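PDB 5C86: kelch domain-containing protein from Colletotrichum graminicola M1.001, which probably oxidises alcohols to aldehydes with a copper-radical active site, as a fungal alcohol oxidase of the galactose oxidase and glyoxal oxidase family AA5. Local coordinates for residues A[172-177]-A[243-248]; A[295-300]-A[304-309]; A[311-316]-A[320-325]. All blocks are in the same frame, centred on the assembly; numbering follows the deposited sequence. Where two conformers were deposited one is given.

Contact 1. Residues A[172-177]-A[243-248]; sequences GMFPDS and KGYTGY
Phe174 and Tyr245 meet in a T-shaped (edge-to-face) pair: the edge of the Phe174 ring is set against one face of Tyr245, with the planes 83° apart and the centroids 5.3 Å from each other. Tyr245 can be followed outward from its backbone. Its CB lies 3.5 Å from Met173 O and also packs on the CB of Met173. With CG anti to the backbone N (chi1 -152°), the ring is placed beside Phe174. CD2 passes near both Met173 O and Phe174 CD2, and CE2 makes the nearest approach between the two rings, 3.8 Å from Phe174 CD2. At the tip, OH leaves this interface and is hydrogen-bonded to Tyr334 OH and His178 NE2. Phe174 also makes an edge-to-face pair with Tyr120, which, like His423, is a copper ligand whose metal is absent from this apo model; Tyr245 lies against both of these residues.

No direct hydrogen bond joins the two loops, and water does the bridging. One molecule donates to Met173 O at 2.8 Å and weakly accepts from Tyr245 N. A second water accepts from the backbone N of Met173 and from that of Thr246. The 172-177 loop is folded by a type I turn from Phe174 to Ser177, closed by Ser177 N bonding to Phe174 O at 3.0 Å. An aromatic contact flanked by solvent-mediated backbone links thus joins two loops beside the copper site, and the two bonds at its OH fix the far end of the Tyr245 ring.

Contact 2. Residues A[295-300]-A[304-309]; sequences GGMQKM and SDTTPQ
Met297 and Pro308 form a single backbone bridge, their CA atoms 4.4 Å apart, with Gln309 N donating to Gly296 O and Gln298 N to Thr307 O, both at 2.9 Å. The CA of Met297 adds a CA-H...O contact to the same Thr307 carbonyl. Thr307 also supplies its side chain to the opposing backbone. Its OG1, placed between the backbone N and the carbonyl carbon (chi1 63°), accepts from Lys299 N at 3.0 Å and, weakly, from Gln298 N. Water joins this hydroxyl to Thr306 OG1 and Lys299 O, so the polar network extends past the bridge. Thr306 OG1 is further paired with Ser304 OG at 2.7 Å.

The Met297 side chain runs alongside Thr306, pointing the same way. Bent at chi3, it brings CE to 3.4 Å from Thr306 O and also against Ser304 CB. At the other end of the contact Gln298 and Gln309 cross at about a right angle, their amide planes 59° apart, and Gln298 CG comes within 3.4 Å of Gln309 NE2. Both amide nitrogens are engaged by Asn277: Gln298 NE2 bonds to its OD1 and Gln309 NE2 to its backbone O. A second water spans from Gln298 OE1 to Pro308 O.

Both segments belong to the long connection between strands 291-294 and 313-316, two adjacent strands of a four-stranded antiparallel sheet. Backbone bonds of Gly296 to Arg332 and of Met297 to Gly279 tie the connection to neighbouring loops, the latter to the one preceding strand 282-285.

Contact 3. Residues A[311-316]-A[320-325]; sequences TPELFD and GSFTPT
Phe315 and Phe322 bring their rings together obliquely, with planes 45° apart and centroids 4.7 Å from each other. With CG anti to the backbone N (chi1 175°), Phe315 sets its CD1 over the centre of one Phe322 face, 3.4 Å above the plane, and Phe322 CZ is the nearest atom of that ring. Further along Phe315, CE1 reaches Gly320 C at 3.5 Å. From strand 235-239, Phe237 stacks with Phe315 and Tyr239 meets the Phe322 ring. Glu313 emerges on this same face, and its OE2 lies 3.4 Å from Phe322 CB. OE2 accepts from Lys275 N, while OE1 forms a salt bridge with Arg278.

Strands 313-316 and 321-324 make the antiparallel hairpin that closes a four-stranded blade of the kelch beta-propeller, with 321-324 outermost. Leu314 and Thr323 are a hydrogen-bonded pair: Leu314 N donates to Thr323 O at 2.8 Å, nearly straight at 172°, and Thr323 N returns a bond to Leu314 O. The non-hydrogen-bonded pairs Glu313–Pro324 and Phe315–Phe322 flank it. At the turn, Gly320 and Ser321 both face Asp316 in a G1 beta bulge; Gly320 N bonds to Asp316 O at 2.7 Å, and the Ser321 N bond to that oxygen is weak.

On the face bearing Leu314, Thr325 CG2 packs on Leu314 CB, while water links Leu314 O, Ser321 O and Thr323 OG1. Thr325 OG1, 3.3 Å from Pro312 CB, is hydrogen-bonded to Trp292 NE1.

All three contacts are partly buried: Tyr245 in contact 1, Met297 and Gln309 in contact 2, and Glu313, Leu314 and Phe315 in contact 3 are buried, whereas Met173, Thr306 and Pro324 are exposed. Contact 1 brings together loops far apart in sequence, next to the copper ligands, through rings and bridging water. Direct backbone bonds hold the other two, few and supplemented by a threonine hydroxyl in contact 2, regular and repeated in contact 3. Contacts 1 and 2 touch, with probable bonds from Gly247 N to Met300 O and from Met300 N to Tyr248 O. Contact 3 adjoins contact 2 in sequence but lies about 16 Å from contact 1 at the nearest atoms.

Contact 1. Residues A[172-177]-A[243-248]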
ATOM      1  N   GLY A 172      -8.938   4.052  22.651  1.00 22.03           N
ATOM      2  CA  GLY A 172      -9.546   3.013  21.834  1.00 21.05           C
ATOM      3  C   GLY A 172      -8.699   1.750  21.768  1.00 18.17           C
ATOM      4  O   GLY A 172      -7.613   1.636  22.353  1.00 19.03           O
ATOM      5  N   MET A 173      -9.264   0.808  21.033  0.58 18.22           N
ATOM      6  CA  MET A 173      -8.654  -0.506  20.772  0.58 16.91           C
ATOM      7  C   MET A 173      -7.432  -0.408  19.905  0.58 16.65           C
ATOM      8  O   MET A 173      -7.300   0.498  19.081  0.58 14.17           O
ATOM      9  CB  MET A 173      -9.653  -1.422  20.043  0.58 18.31           C
ATOM     10  CG  MET A 173     -10.870  -1.619  20.872  0.58 18.25           C
ATOM     11  SD  MET A 173     -12.290  -1.869  19.823  0.58 20.82           S
ATOM     12  CE  MET A 173     -11.711  -3.032  18.559  0.58 19.32           C
ATOM     13  N   PHE A 174      -6.535  -1.359  20.106  1.00 15.90           N
ATOM     14  CA  PHE A 174      -5.311  -1.513  19.303  1.00 15.75           C
ATOM     15  C   PHE A 174      -4.636  -0.161  19.054  1.00 17.21           C
ATOM     16  O   PHE A 174      -4.322   0.169  17.889  1.00 14.83           O
ATOM     17  CB  PHE A 174      -5.646  -2.202  17.978  1.00 17.03           C
ATOM     18  CG  PHE A 174      -6.493  -3.465  18.150  1.00 15.85           C
ATOM     19  CD1 PHE A 174      -6.144  -4.420  19.071  1.00 17.13           C
ATOM     20  CD2 PHE A 174      -7.631  -3.630  17.408  1.00 18.48           C
ATOM     21  CE1 PHE A 174      -6.955  -5.564  19.227  1.00 18.40           C
ATOM     22  CE2 PHE A 174      -8.397  -4.779  17.509  1.00 19.84           C
ATOM     23  CZ  PHE A 174      -8.053  -5.731  18.421  1.00 17.96           C
ATOM     24  N   PRO A 175      -4.426   0.678  20.091  1.00 15.13           N
ATOM     25  CA  PRO A 175      -3.938   2.001  19.853  1.00 15.40           C
ATOM     26  C   PRO A 175      -2.474   2.123  19.320  1.00 14.14           C
ATOM     27  O   PRO A 175      -2.052   3.249  18.918  1.00 16.02           O
ATOM     28  CB  PRO A 175      -4.124   2.710  21.230  1.00 15.69           C
ATOM     29  CG  PRO A 175      -3.848   1.583  22.183  1.00 16.34           C
ATOM     30  CD  PRO A 175      -4.572   0.420  21.564  1.00 15.14           C
ATOM     31  N   ASP A 176      -1.750   1.019  19.360  1.00 14.38           N
ATOM     32  CA  ASP A 176      -0.404   0.907  18.854  1.00 14.78           C
ATOM     33  C   ASP A 176      -0.365   0.324  17.455  1.00 15.45           C
ATOM     34  O   ASP A 176       0.722  -0.027  16.978  1.00 17.61           O
ATOM     35  CB  ASP A 176       0.345  -0.028  19.792  1.00 16.16           C
ATOM     36  CG  ASP A 176      -0.268  -1.445  19.867  1.00 18.16           C
ATOM     37  OD1 ASP A 176      -1.456  -1.742  19.406  1.00 18.58           O
ATOM     38  OD2 ASP A 176       0.445  -2.324  20.467  1.00 23.21           O
ATOM     39  N   SER A 177      -1.496   0.178  16.784  1.00 13.76           N
ATOM     40  CA  SER A 177      -1.551  -0.661  15.570  1.00 13.47           C
ATOM     41  C   SER A 177      -1.752   0.212  14.306  1.00 11.53           C
ATOM     42  O   SER A 177      -2.138   1.420  14.406  1.00 12.51           O
ATOM     43  CB  SER A 177      -2.675  -1.651  15.730  1.00 16.19           C
ATOM     44  OG  SER A 177      -2.299  -2.485  16.857  1.00 15.99           O
ATOM     45  N   LYS A 243     -10.798   9.125  16.075  1.00 14.01           N
ATOM     46  CA  LYS A 243     -10.080   9.248  17.362  1.00 15.33           C
ATOM     47  C   LYS A 243      -9.945   7.966  18.141  1.00 13.73           C
ATOM     48  O   LYS A 243      -9.154   7.872  19.051  1.00 15.58           O
ATOM     49  CB  LYS A 243     -10.756  10.298  18.246  1.00 19.02           C
ATOM     50  CG  LYS A 243     -10.629  11.701  17.818  1.00 21.73           C
ATOM     51  CD  LYS A 243     -11.339  12.629  18.845  0.80 23.65           C
ATOM     52  CE  LYS A 243     -12.811  12.750  18.556  0.70 25.56           C
ATOM     53  NZ  LYS A 243     -13.438  13.521  19.675  0.55 29.26           N
ATOM     54  N   GLY A 244     -10.639   6.921  17.710  1.00 12.48           N
ATOM     55  CA  GLY A 244     -10.464   5.584  18.169  1.00 13.67           C
ATOM     56  C   GLY A 244     -10.706   4.593  17.070  1.00 13.84           C
ATOM     57  O   GLY A 244     -11.287   4.945  16.057  1.00 15.27           O
ATOM     58  N   TYR A 245     -10.330   3.363  17.326  1.00 13.51           N
ATOM     59  CA  TYR A 245     -10.551   2.273  16.341  1.00 14.93           C
ATOM     60  C   TYR A 245     -12.008   2.148  15.959  1.00 14.11           C
ATOM     61  O   TYR A 245     -12.367   1.926  14.799  1.00 14.39           O
ATOM     62  CB  TYR A 245      -9.968   0.957  16.866  1.00 14.32           C
ATOM     63  CG  TYR A 245      -9.526  -0.032  15.828  1.00 14.96           C
ATOM     64  CD1 TYR A 245     -10.428  -0.787  15.065  1.00 15.47           C
ATOM     65  CD2 TYR A 245      -8.209  -0.229  15.589  1.00 13.65           C
ATOM     66  CE1 TYR A 245      -9.955  -1.645  14.069  1.00 16.01           C
ATOM     67  CE2 TYR A 245      -7.727  -1.085  14.653  1.00 14.05           C
ATOM     68  CZ  TYR A 245      -8.584  -1.798  13.864  1.00 13.44           C
ATOM     69  OH  TYR A 245      -8.155  -2.664  12.902  1.00 13.49           O
ATOM     70  N   THR A 246     -12.888   2.290  16.961  1.00 14.51           N
ATOM     71  CA  THR A 246     -14.320   2.272  16.753  1.00 13.58           C
ATOM     72  C   THR A 246     -14.951   3.279  17.664  1.00 14.73           C
ATOM     73  O   THR A 246     -14.342   3.810  18.614  1.00 15.21           O
ATOM     74  CB  THR A 246     -14.967   0.896  17.080  1.00 14.47           C
ATOM     75  OG1 THR A 246     -14.774   0.608  18.469  1.00 15.39           O
ATOM     76  CG2 THR A 246     -14.401  -0.198  16.243  1.00 14.88           C
ATOM     77  N   GLY A 247     -16.173   3.537  17.348  1.00 14.32           N
ATOM     78  CA  GLY A 247     -17.030   4.326  18.237  1.00 16.48           C
ATOM     79  C   GLY A 247     -17.128   5.813  17.983  1.00 17.43           C
ATOM     80  O   GLY A 247     -17.972   6.491  18.595  1.00 18.55           O
ATOM     81  N   TYR A 248     -16.311   6.341  17.103  1.00 16.02           N
ATOM     82  CA  TYR A 248     -16.342   7.749  16.752  1.00 15.68           C
ATOM     83  C   TYR A 248     -16.672   7.938  15.301  1.00 15.61           C
ATOM     84  O   TYR A 248     -16.492   7.058  14.484  1.00 14.86           O
ATOM     85  CB  TYR A 248     -14.955   8.325  16.958  1.00 17.35           C
ATOM     86  CG  TYR A 248     -14.508   8.346  18.388  1.00 20.58           C
ATOM     87  CD1 TYR A 248     -14.852   9.427  19.201  1.00 24.29           C
ATOM     88  CD2 TYR A 248     -13.846   7.302  18.930  1.00 22.81           C
ATOM     89  CE1 TYR A 248     -14.459   9.452  20.534  1.00 25.30           C
ATOM     90  CE2 TYR A 248     -13.424   7.316  20.251  1.00 24.96           C
ATOM     91  CZ  TYR A 248     -13.773   8.382  21.034  1.00 26.82           C
ATOM     92  OH  TYR A 248     -13.371   8.387  22.334  1.00 37.32           O
TER
HETATM   93  O   HOH W   1      -7.750   3.209  18.863  1.00 16.91           O
HETATM   94  O   HOH W   2     -12.078   1.418  19.933  1.00 19.74           O

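Contact 2. Residues A[295-300]-A[304-309]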
ATOM      1  N   GLY A 295     -14.101   4.014  -0.479  1.00 10.89           N
ATOM      2  CA  GLY A 295     -14.740   3.279   0.616  1.00 11.73           C
ATOM      3  C   GLY A 295     -14.675   4.005   1.926  1.00 10.92           C
ATOM      4  O   GLY A 295     -14.563   5.234   2.012  1.00 11.96           O
ATOM      5  N   GLY A 296     -14.695   3.198   3.000  1.00 11.26           N
ATOM      6  CA  GLY A 296     -14.773   3.740   4.352  1.00 12.26           C
ATOM      7  C   GLY A 296     -16.201   4.046   4.791  1.00 12.31           C
ATOM      8  O   GLY A 296     -17.125   4.090   3.986  1.00 11.79           O
ATOM      9  N   MET A 297     -16.331   4.278   6.074  1.00 11.89           N
ATOM     10  CA  MET A 297     -17.633   4.627   6.697  1.00 12.13           C
ATOM     11  C   MET A 297     -17.525   5.821   7.569  1.00 13.12           C
ATOM     12  O   MET A 297     -16.417   6.268   7.917  1.00 12.26           O
ATOM     13  CB  MET A 297     -18.119   3.400   7.493  1.00 13.41           C
ATOM     14  CG  MET A 297     -17.301   3.084   8.729  1.00 14.22           C
ATOM     15  SD  MET A 297     -17.409   1.396   9.373  1.00 13.97           S
ATOM     16  CE  MET A 297     -19.165   1.256   9.798  1.00 14.61           C
ATOM     17  N   GLN A 298     -18.681   6.334   7.990  1.00 12.92           N
ATOM     18  CA  GLN A 298     -18.739   7.493   8.857  1.00 13.62           C
ATOM     19  C   GLN A 298     -18.600   7.159  10.301  1.00 15.47           C
ATOM     20  O   GLN A 298     -17.600   7.472  10.940  1.00 17.71           O
ATOM     21  CB  GLN A 298     -20.065   8.249   8.608  1.00 14.72           C
ATOM     22  CG  GLN A 298     -20.199   8.662   7.163  1.00 16.02           C
ATOM     23  CD  GLN A 298     -21.424   9.491   6.989  1.00 21.75           C
ATOM     24  OE1 GLN A 298     -22.505   8.990   7.069  1.00 24.02           O
ATOM     25  NE2 GLN A 298     -21.243  10.761   6.807  1.00 20.07           N
ATOM     26  N   LYS A 299     -19.573   6.469  10.889  1.00 14.84           N
ATOM     27  CA  LYS A 299     -19.442   6.071  12.285  1.00 15.42           C
ATOM     28  C   LYS A 299     -18.766   4.705  12.381  1.00 15.54           C
ATOM     29  O   LYS A 299     -19.312   3.691  11.889  1.00 15.32           O
ATOM     30  CB  LYS A 299     -20.824   6.084  12.939  1.00 16.92           C
ATOM     31  CG  LYS A 299     -20.895   5.544  14.367  1.00 21.31           C
ATOM     32  CD  LYS A 299     -20.246   6.476  15.355  1.00 27.04           C
ATOM     33  CE  LYS A 299     -20.502   6.046  16.798  0.80 31.43           C
ATOM     34  NZ  LYS A 299     -21.792   6.521  17.369  0.65 34.75           N
ATOM     35  N   MET A 300     -17.579   4.663  12.963  1.00 13.04           N
ATOM     36  CA  MET A 300     -16.709   3.477  12.726  1.00 13.02           C
ATOM     37  C   MET A 300     -17.127   2.327  13.648  1.00 13.45           C
ATOM     38  O   MET A 300     -16.962   2.440  14.848  1.00 13.83           O
ATOM     39  CB  MET A 300     -15.254   3.877  12.917  1.00 13.38           C
ATOM     40  CG  MET A 300     -14.791   4.806  11.794  1.00 14.97           C
ATOM     41  SD  MET A 300     -13.220   5.630  12.220  1.00 14.35           S
ATOM     42  CE  MET A 300     -12.148   4.251  12.191  1.00 14.74           C
ATOM     43  N   SER A 304     -19.286  -4.187   9.630  1.00 15.38           N
ATOM     44  CA  SER A 304     -20.486  -3.455   9.499  1.00 15.89           C
ATOM     45  C   SER A 304     -20.562  -2.728   8.174  1.00 19.35           C
ATOM     46  O   SER A 304     -19.604  -2.001   7.792  1.00 16.93           O
ATOM     47  CB  SER A 304     -20.598  -2.413  10.620  1.00 16.87           C
ATOM     48  OG  SER A 304     -21.827  -1.755  10.535  1.00 19.58           O
ATOM     49  N   ASP A 305     -21.691  -2.878   7.506  1.00 17.87           N
ATOM     50  CA  ASP A 305     -22.037  -2.187   6.276  1.00 17.17           C
ATOM     51  C   ASP A 305     -22.731  -0.844   6.496  1.00 16.57           C
ATOM     52  O   ASP A 305     -23.182  -0.176   5.541  1.00 17.27           O
ATOM     53  CB  ASP A 305     -22.864  -3.090   5.299  1.00 19.31           C
ATOM     54  CG  ASP A 305     -22.021  -4.115   4.602  1.00 21.04           C
ATOM     55  OD1 ASP A 305     -20.788  -4.053   4.650  1.00 23.34           O
ATOM     56  OD2 ASP A 305     -22.583  -5.003   3.964  1.00 26.13           O
ATOM     57  N   THR A 306     -22.764  -0.377   7.731  1.00 17.35           N
ATOM     58  CA  THR A 306     -23.489   0.842   8.066  1.00 16.97           C
ATOM     59  C   THR A 306     -22.676   2.104   7.696  1.00 16.96           C
ATOM     60  O   THR A 306     -21.436   2.032   7.452  1.00 16.39           O
ATOM     61  CB  THR A 306     -23.831   0.874   9.547  1.00 17.51           C
ATOM     62  OG1 THR A 306     -22.617   0.798  10.291  1.00 19.24           O
ATOM     63  CG2 THR A 306     -24.794  -0.317   9.879  1.00 19.23           C
ATOM     64  N   THR A 307     -23.390   3.212   7.651  1.00 16.31           N
ATOM     65  CA  THR A 307     -22.898   4.565   7.199  1.00 16.68           C
ATOM     66  C   THR A 307     -21.767   4.498   6.136  1.00 15.75           C
ATOM     67  O   THR A 307     -20.713   5.139   6.301  1.00 15.78           O
ATOM     68  CB  THR A 307     -22.521   5.462   8.361  1.00 18.79           C
ATOM     69  OG1 THR A 307     -21.424   4.953   9.138  1.00 18.02           O
ATOM     70  CG2 THR A 307     -23.774   5.669   9.269  1.00 18.40           C
ATOM     71  N   PRO A 308     -22.020   3.722   5.083  1.00 16.33           N
ATOM     72  CA  PRO A 308     -20.992   3.566   4.095  1.00 16.06           C
ATOM     73  C   PRO A 308     -20.810   4.809   3.277  1.00 15.53           C
ATOM     74  O   PRO A 308     -21.756   5.539   2.958  1.00 17.87           O
ATOM     75  CB  PRO A 308     -21.490   2.386   3.265  1.00 16.29           C
ATOM     76  CG  PRO A 308     -22.993   2.641   3.228  1.00 17.11           C
ATOM     77  CD  PRO A 308     -23.275   3.047   4.663  1.00 16.79           C
ATOM     78  N   GLN A 309     -19.573   5.030   2.855  1.00 13.22           N
ATOM     79  CA  GLN A 309     -19.275   6.066   1.864  1.00 13.47           C
ATOM     80  C   GLN A 309     -19.111   5.304   0.531  1.00 13.48           C
ATOM     81  O   GLN A 309     -18.105   4.623   0.310  1.00 14.42           O
ATOM     82  CB  GLN A 309     -18.032   6.876   2.284  1.00 13.49           C
ATOM     83  CG  GLN A 309     -18.205   7.631   3.589  1.00 13.52           C
ATOM     84  CD  GLN A 309     -19.088   8.856   3.456  1.00 13.62           C
ATOM     85  OE1 GLN A 309     -19.880   8.952   2.476  1.00 17.34           O
ATOM     86  NE2 GLN A 309     -18.906   9.823   4.272  1.00 12.79           N
TER
HETATM   87  O   HOH W   3     -23.475   7.083   4.593  1.00 37.68           O
HETATM   88  O   HOH W   4     -21.908   3.213  11.178  1.00 16.64           O

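Contact 3. Residues A[311-316]-A[320-325]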
ATOM      1  N   THR A 311     -19.320   6.763  -2.635  1.00 12.34           N
ATOM      2  CA  THR A 311     -18.759   7.609  -3.664  1.00 14.35           C
ATOM      3  C   THR A 311     -17.243   7.879  -3.337  1.00 13.99           C
ATOM      4  O   THR A 311     -16.962   8.629  -2.375  1.00 13.69           O
ATOM      5  CB  THR A 311     -19.475   8.933  -3.754  1.00 15.20           C
ATOM      6  OG1 THR A 311     -20.855   8.652  -4.109  1.00 17.17           O
ATOM      7  CG2 THR A 311     -18.924   9.740  -4.839  1.00 15.25           C
ATOM      8  N   PRO A 312     -16.352   7.326  -4.178  1.00 13.23           N
ATOM      9  CA  PRO A 312     -14.891   7.570  -3.970  1.00 13.38           C
ATOM     10  C   PRO A 312     -14.600   8.972  -4.375  1.00 13.15           C
ATOM     11  O   PRO A 312     -15.411   9.637  -5.056  1.00 13.21           O
ATOM     12  CB  PRO A 312     -14.235   6.595  -4.894  1.00 12.72           C
ATOM     13  CG  PRO A 312     -15.270   5.484  -5.232  1.00 12.70           C
ATOM     14  CD  PRO A 312     -16.560   6.281  -5.177  1.00 12.84           C
ATOM     15  N   GLU A 313     -13.393   9.454  -4.029  1.00 12.78           N
ATOM     16  CA  GLU A 313     -12.881  10.738  -4.439  1.00 12.08           C
ATOM     17  C   GLU A 313     -11.534  10.621  -5.059  1.00 11.22           C
ATOM     18  O   GLU A 313     -10.721   9.840  -4.650  1.00 12.21           O
ATOM     19  CB  GLU A 313     -12.888  11.718  -3.267  1.00 13.57           C
ATOM     20  CG  GLU A 313     -14.326  12.193  -2.910  1.00 15.15           C
ATOM     21  CD  GLU A 313     -14.332  13.016  -1.618  1.00 18.33           C
ATOM     22  OE1 GLU A 313     -14.260  12.412  -0.473  1.00 18.10           O
ATOM     23  OE2 GLU A 313     -14.299  14.305  -1.711  1.00 18.58           O
ATOM     24  N   LEU A 314     -11.327  11.416  -6.096  1.00 12.46           N
ATOM     25  CA  LEU A 314     -10.057  11.572  -6.803  1.00 12.22           C
ATOM     26  C   LEU A 314      -9.402  12.835  -6.288  1.00 12.72           C
ATOM     27  O   LEU A 314      -9.979  13.912  -6.358  1.00 13.44           O
ATOM     28  CB  LEU A 314     -10.309  11.641  -8.306  1.00 14.80           C
ATOM     29  CG  LEU A 314      -9.074  11.721  -9.152  1.00 16.36           C
ATOM     30  CD1 LEU A 314      -8.101  10.589  -8.967  1.00 17.40           C
ATOM     31  CD2 LEU A 314      -9.567  11.773 -10.617  1.00 18.57           C
ATOM     32  N   PHE A 315      -8.211  12.711  -5.686  1.00 11.35           N
ATOM     33  CA  PHE A 315      -7.527  13.871  -5.117  1.00 11.99           C
ATOM     34  C   PHE A 315      -6.331  14.238  -6.003  1.00 13.41           C
ATOM     35  O   PHE A 315      -5.573  13.390  -6.414  1.00 12.37           O
ATOM     36  CB  PHE A 315      -7.005  13.543  -3.730  1.00 11.40           C
ATOM     37  CG  PHE A 315      -6.178  14.631  -3.090  1.00 11.83           C
ATOM     38  CD1 PHE A 315      -6.768  15.786  -2.631  1.00 13.01           C
ATOM     39  CD2 PHE A 315      -4.802  14.510  -2.992  1.00 12.29           C
ATOM     40  CE1 PHE A 315      -5.998  16.736  -2.011  1.00 13.36           C
ATOM     41  CE2 PHE A 315      -4.021  15.473  -2.399  1.00 13.61           C
ATOM     42  CZ  PHE A 315      -4.641  16.612  -1.926  1.00 12.92           C
ATOM     43  N   ASP A 316      -6.152  15.551  -6.280  1.00 12.28           N
ATOM     44  CA  ASP A 316      -5.055  16.052  -7.091  1.00 13.16           C
ATOM     45  C   ASP A 316      -4.124  16.811  -6.174  1.00 13.93           C
ATOM     46  O   ASP A 316      -4.459  17.889  -5.745  1.00 13.21           O
ATOM     47  CB  ASP A 316      -5.574  16.938  -8.234  1.00 15.39           C
ATOM     48  CG  ASP A 316      -4.458  17.490  -9.098  1.00 17.45           C
ATOM     49  OD1 ASP A 316      -3.246  17.366  -8.712  1.00 19.69           O
ATOM     50  OD2 ASP A 316      -4.900  17.967 -10.197  1.00 22.06           O
ATOM     51  N   GLY A 320      -4.670  20.410  -4.678  1.00 15.10           N
ATOM     52  CA  GLY A 320      -5.252  20.227  -3.342  1.00 15.87           C
ATOM     53  C   GLY A 320      -6.722  19.920  -3.348  1.00 16.37           C
ATOM     54  O   GLY A 320      -7.339  20.178  -2.310  1.00 19.14           O
ATOM     55  N   SER A 321      -7.254  19.462  -4.477  1.00 16.34           N
ATOM     56  CA  SER A 321      -8.676  19.380  -4.757  1.00 19.31           C
ATOM     57  C   SER A 321      -9.207  17.949  -4.906  1.00 16.42           C
ATOM     58  O   SER A 321      -8.523  17.123  -5.465  1.00 15.25           O
ATOM     59  CB  SER A 321      -8.954  20.175  -6.011  1.00 26.27           C
ATOM     60  OG  SER A 321     -10.330  20.218  -6.195  1.00 35.41           O
ATOM     61  N   PHE A 322     -10.396  17.703  -4.377  1.00 13.68           N
ATOM     62  CA  PHE A 322     -11.105  16.440  -4.457  1.00 13.60           C
ATOM     63  C   PHE A 322     -12.244  16.510  -5.421  1.00 15.07           C
ATOM     64  O   PHE A 322     -12.969  17.523  -5.362  1.00 17.31           O
ATOM     65  CB  PHE A 322     -11.733  16.071  -3.125  1.00 12.91           C
ATOM     66  CG  PHE A 322     -10.752  15.719  -2.031  1.00 14.23           C
ATOM     67  CD1 PHE A 322     -10.313  14.409  -1.862  1.00 13.52           C
ATOM     68  CD2 PHE A 322     -10.243  16.697  -1.192  1.00 13.78           C
ATOM     69  CE1 PHE A 322      -9.446  14.084  -0.829  1.00 13.81           C
ATOM     70  CE2 PHE A 322      -9.370  16.346  -0.179  1.00 15.10           C
ATOM     71  CZ  PHE A 322      -8.999  15.057   0.015  1.00 13.28           C
ATOM     72  N   THR A 323     -12.507  15.468  -6.239  1.00 15.12           N
ATOM     73  CA  THR A 323     -13.693  15.348  -7.047  1.00 17.59           C
ATOM     74  C   THR A 323     -14.234  13.974  -6.907  1.00 16.23           C
ATOM     75  O   THR A 323     -13.497  13.008  -6.780  1.00 16.11           O
ATOM     76  CB  THR A 323     -13.446  15.644  -8.528  1.00 21.95           C
ATOM     77  OG1 THR A 323     -12.361  14.881  -8.954  1.00 22.89           O
ATOM     78  CG2 THR A 323     -13.091  17.051  -8.710  1.00 24.98           C
ATOM     79  N   PRO A 324     -15.568  13.805  -6.931  1.00 14.73           N
ATOM     80  CA  PRO A 324     -16.150  12.485  -6.838  1.00 15.76           C
ATOM     81  C   PRO A 324     -16.032  11.617  -8.068  1.00 14.98           C
ATOM     82  O   PRO A 324     -16.008  12.141  -9.235  1.00 16.32           O
ATOM     83  CB  PRO A 324     -17.634  12.796  -6.544  1.00 17.04           C
ATOM     84  CG  PRO A 324     -17.876  14.088  -7.213  1.00 19.40           C
ATOM     85  CD  PRO A 324     -16.576  14.902  -7.014  1.00 16.54           C
ATOM     86  N   THR A 325     -15.904  10.336  -7.915  1.00 14.11           N
ATOM     87  CA  THR A 325     -15.868   9.463  -9.033  1.00 14.36           C
ATOM     88  C   THR A 325     -17.111   8.536  -9.017  1.00 16.44           C
ATOM     89  O   THR A 325     -17.966   8.686  -8.123  1.00 17.99           O
ATOM     90  CB  THR A 325     -14.574   8.686  -9.127  1.00 14.39           C
ATOM     91  OG1 THR A 325     -14.461   7.768  -8.016  1.00 14.53           O
ATOM     92  CG2 THR A 325     -13.406   9.656  -9.116  1.00 16.10           C
TER
HETATM   93  O   HOH W   5      -9.660  16.058  -8.158  1.00 22.09           O